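Local coordinates for unknown (Klebsiella pneumoniae, PDB 2A2L), which is of unknown function but belongs to the HbpS-like family of haem-degrading proteins, so that a role in haem binding or breakdown is possible, at residues S82-G87 with Y91-T96; G118-S123 with C136-F141. All coordinates share one frame; numbering follows the deposited sequence.

Contact 1. Residues S82-G87 with Y91-T96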
# COMPACT_ATOMS: atom_id res chain seq x y z
N SER A 82 26.35 5.73 7.43
CA SER A 82 27.26 4.75 8.03
C SER A 82 26.57 3.73 8.96
O SER A 82 27.03 2.60 9.10
CB SER A 82 28.40 5.45 8.77
OG SER A 82 27.92 6.62 9.42
N ALA A 83 25.46 4.13 9.57
CA ALA A 83 24.77 3.26 10.52
C ALA A 83 23.91 2.17 9.85
O ALA A 83 23.57 1.17 10.49
CB ALA A 83 23.92 4.10 11.51
N VAL A 84 23.58 2.36 8.58
CA VAL A 84 22.60 1.51 7.90
C VAL A 84 23.18 0.52 6.89
O VAL A 84 22.43 -0.20 6.24
CB VAL A 84 21.46 2.34 7.27
CG1 VAL A 84 20.80 3.24 8.33
CG2 VAL A 84 21.99 3.18 6.09
N GLN A 85 24.51 0.50 6.77
CA GLN A 85 25.22 -0.45 5.90
C GLN A 85 25.01 -1.86 6.44
O GLN A 85 24.90 -2.03 7.66
CB GLN A 85 26.74 -0.13 5.86
CG GLN A 85 27.12 1.28 5.39
CD GLN A 85 26.42 1.69 4.11
OE1 GLN A 85 26.63 1.11 3.03
NE2 GLN A 85 25.54 2.66 4.23
N PRO A 86 24.95 -2.87 5.54
CA PRO A 86 25.03 -4.28 5.97
C PRO A 86 26.09 -4.44 7.05
O PRO A 86 27.17 -3.84 6.94
CB PRO A 86 25.47 -5.02 4.69
CG PRO A 86 25.05 -4.12 3.54
CD PRO A 86 24.74 -2.75 4.08
N GLY A 87 25.79 -5.18 8.11
CA GLY A 87 26.75 -5.33 9.20
C GLY A 87 26.79 -4.23 10.26
O GLY A 87 27.40 -4.44 11.31
N TYR A 91 21.31 -1.41 10.41
CA TYR A 91 20.98 -2.09 9.14
C TYR A 91 19.51 -2.48 9.11
O TYR A 91 19.05 -3.21 9.98
CB TYR A 91 21.83 -3.36 8.94
CG TYR A 91 21.58 -4.10 7.62
CD1 TYR A 91 21.60 -3.41 6.38
CD2 TYR A 91 21.35 -5.48 7.59
CE1 TYR A 91 21.37 -4.08 5.17
CE2 TYR A 91 21.15 -6.17 6.37
CZ TYR A 91 21.15 -5.46 5.17
OH TYR A 91 20.93 -6.10 3.96
N GLY A 92 18.78 -2.00 8.11
CA GLY A 92 17.35 -2.27 7.99
C GLY A 92 16.45 -1.11 8.41
O GLY A 92 15.24 -1.17 8.26
N LEU A 93 17.05 -0.04 8.94
CA LEU A 93 16.34 1.21 9.20
C LEU A 93 15.64 1.78 7.97
O LEU A 93 14.60 2.47 8.08
CB LEU A 93 17.31 2.24 9.74
CG LEU A 93 16.71 3.55 10.23
CD1 LEU A 93 15.61 3.29 11.24
CD2 LEU A 93 17.79 4.42 10.81
N GLN A 94 16.21 1.49 6.81
CA GLN A 94 15.77 2.03 5.53
C GLN A 94 14.47 1.35 5.05
O GLN A 94 13.84 1.80 4.06
CB GLN A 94 16.88 1.85 4.50
CG GLN A 94 17.40 0.41 4.40
CD GLN A 94 18.66 0.20 5.20
OE1 GLN A 94 18.68 0.47 6.40
NE2 GLN A 94 19.74 -0.25 4.54
N LEU A 95 14.09 0.27 5.74
CA LEU A 95 12.90 -0.49 5.41
C LEU A 95 11.70 -0.07 6.25
O LEU A 95 10.56 -0.37 5.91
CB LEU A 95 13.18 -1.98 5.55
CG LEU A 95 14.17 -2.46 4.49
CD1 LEU A 95 14.61 -3.87 4.80
CD2 LEU A 95 13.54 -2.40 3.09
N THR A 96 11.96 0.66 7.32
CA THR A 96 10.89 1.12 8.21
C THR A 96 10.20 2.38 7.70
O THR A 96 10.62 2.97 6.71
CB THR A 96 11.39 1.31 9.64
OG1 THR A 96 11.96 2.62 9.78
CG2 THR A 96 12.40 0.25 9.98

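Contact 2. Residues G118-S123 with C136-F141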
# COMPACT_ATOMS: atom_id res chain seq x y z
N GLY A 118 11.68 22.19 11.92
CA GLY A 118 11.37 21.76 10.57
C GLY A 118 12.59 21.15 9.93
O GLY A 118 13.58 20.89 10.62
N ALA A 119 12.52 20.92 8.62
CA ALA A 119 13.67 20.46 7.85
C ALA A 119 13.52 20.74 6.36
O ALA A 119 12.43 21.03 5.88
CB ALA A 119 13.88 19.00 8.05
N VAL A 120 14.65 20.66 5.65
CA VAL A 120 14.68 20.83 4.21
C VAL A 120 15.20 19.56 3.55
O VAL A 120 15.79 18.71 4.20
CB VAL A 120 15.55 22.08 3.77
CG1 VAL A 120 15.09 23.37 4.48
CG2 VAL A 120 17.05 21.84 4.04
N GLY A 121 14.95 19.44 2.25
CA GLY A 121 15.36 18.30 1.45
C GLY A 121 15.59 18.74 0.01
O GLY A 121 14.77 19.47 -0.56
N VAL A 122 16.72 18.33 -0.57
CA VAL A 122 17.04 18.62 -1.98
C VAL A 122 17.35 17.31 -2.69
O VAL A 122 18.00 16.42 -2.13
CB VAL A 122 18.26 19.60 -2.09
CG1 VAL A 122 18.73 19.75 -3.54
CG2 VAL A 122 17.89 20.96 -1.57
N SER A 123 16.88 17.16 -3.91
CA SER A 123 17.16 15.95 -4.67
C SER A 123 17.28 16.28 -6.14
O SER A 123 16.64 17.22 -6.60
CB SER A 123 16.08 14.90 -4.45
OG SER A 123 16.41 13.69 -5.10
N CYS A 136 22.90 25.64 1.79
CA CYS A 136 22.57 26.88 1.12
C CYS A 136 21.21 27.43 1.53
O CYS A 136 21.09 28.62 1.76
CB CYS A 136 22.61 26.59 -0.38
SG CYS A 136 21.86 27.78 -1.51
N ALA A 137 20.20 26.57 1.62
CA ALA A 137 18.89 26.95 2.16
C ALA A 137 18.96 27.39 3.63
O ALA A 137 18.39 28.41 4.00
CB ALA A 137 17.90 25.80 2.01
N LEU A 138 19.67 26.62 4.46
CA LEU A 138 19.86 26.94 5.87
C LEU A 138 20.56 28.29 6.05
O LEU A 138 20.13 29.13 6.83
CB LEU A 138 20.65 25.82 6.57
CG LEU A 138 20.09 24.38 6.50
CD1 LEU A 138 20.63 23.58 7.64
CD2 LEU A 138 18.58 24.33 6.56
N ASP A 139 21.62 28.52 5.28
CA ASP A 139 22.35 29.78 5.27
C ASP A 139 21.48 30.98 4.88
O ASP A 139 21.73 32.10 5.35
CB ASP A 139 23.54 29.68 4.31
CG ASP A 139 24.76 29.09 4.97
OD1 ASP A 139 24.79 29.03 6.21
OD2 ASP A 139 25.70 28.70 4.23
N CYS A 140 20.50 30.75 4.00
CA CYS A 140 19.50 31.77 3.68
C CYS A 140 18.61 32.00 4.90
O CYS A 140 18.38 33.14 5.30
CB CYS A 140 18.68 31.35 2.44
SG CYS A 140 17.08 32.20 2.13
N PHE A 141 18.15 30.90 5.50
CA PHE A 141 17.22 30.97 6.62
C PHE A 141 17.79 31.88 7.70
O PHE A 141 17.15 32.86 8.09
CB PHE A 141 16.90 29.59 7.20
CG PHE A 141 16.17 29.63 8.53
CD1 PHE A 141 14.83 29.97 8.59
CD2 PHE A 141 16.84 29.35 9.71
CE1 PHE A 141 14.16 30.03 9.79
CE2 PHE A 141 16.18 29.41 10.93
CZ PHE A 141 14.84 29.75 10.97

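Contact 1. Residues S82-G87 with Y91-T96
The long loop between helix 59-72 and strand 107-111 doubles back on itself here, and the two arms of the turn, 82-87 and 91-96, meet where the loop packs against other subunits. Pro86 lies against the ring of Tyr91: its CA stands over one face, 3.7 Å from the ring centroid and 17° off the normal, a CH-pi contact. Proline suits the place, because its ring also brings CD to within 3.8 Å of Tyr91 CE1. With CG of Tyr91 anti to the backbone N (chi1 -178°), the ring is laid against Pro86. The carbonyl O of Val84 comes to the edge of the same ring, in its plane, 3.3 Å from CD1.

That oxygen is also the acceptor of the one hydrogen bond between the arms. Gln94 NE2 gives it a nearly straight bond of 3.2 Å (N-H...O 167°), the oxygen lying close to the amide plane of the glutamine. The bend of the Gln94 chain at chi2 turns the amide back toward Gly92, whose N makes a weak bond to OE1; a glutamine can thus serve both arms, its N and O differently engaged. Val84 CB comes to 3.5 Å from Gln94 OE1, which places the valine by the amide, and Val84 CG1 also meets Leu93 CB at 3.9 Å; Ile103 adds to the apolar cover of the valine. Tyr91 of the third subunit packs on Pro86, Tyr91 and Gln94, while Gln85 of the second packs on Tyr91.

With NE2 bonded to Val84 O and OE1 weakly to Gly92 N, the flip of the glutamine amide is probably settled, and Pro86 over one face probably limits how the tyrosine ring can turn where it meets other subunits.

Contact 2. Residues G118-S123 with C136-F141
Val120 and Leu138 meet in a small, wholly apolar contact between a sheet strand and the helix that packs on it, near the centre of the chain. The strand is 116-123 and the helix 127-143, joined by a short connection. Val120 projects from the strand toward the helix, and its CG2 comes to 3.9 Å from Leu138 CD2, while CG1 lies a little farther from the same methyl. One leucine methyl therefore faces both branches of the valine. Leu138 leaves the helix at an angle to the strand; a chi1 of -56° sets CG on the far side from the carbonyl carbon, and the extended chi2 (-157°) helps bring CD2 to the valine. Ala137, one residue earlier, faces the strand directly, its CB 4.5 Å from Val120 CG1. The small alanine suits this place, where the helix backbone runs near the sheet: the CA atoms of Val120 and Ala137 are 7.7 Å apart.

The strand belongs to an antiparallel sheet of order 46-51, 36-41, 116-123, 107-111, an arrangement consistent with the GAF clan to which the HbpS-like family is assigned. Being inside the sheet, 118-123 is bonded through its backbone to both neighbours, Val120 to Leu108 and Gly121 to Ser38 among them. A beta-branched valine fits such an extended chain and offers two methyls to the helix. Ala119 points away from 136-141 and packs on Ala70 and Cys71 of helix 59-72, so the sheet has helices on both faces. Phe37 touches Val120 and Ala137 alike, and Val110 touches Val120 and Leu138, filling in the layer around the pair.

How the contacts relate
Contact 2 belongs to the core of the chain, whereas the centre of contact 1 lies about 19 Å from the centre of the chain, in a partly buried loop that works at the boundary between subunits. The centres of the two contacts are about 25 Å apart and they do not touch; 82-96 precedes 118-141 in the sequence, and they share no helix or strand. The chemistry follows the place. In a loop, the two arms rely on a side-chain amide bonded to a backbone carbonyl and on a proline over an aromatic face. In the core, where backbone bonds run largely within the sheet and the helix, aliphatic side chains alone meet across contact 2.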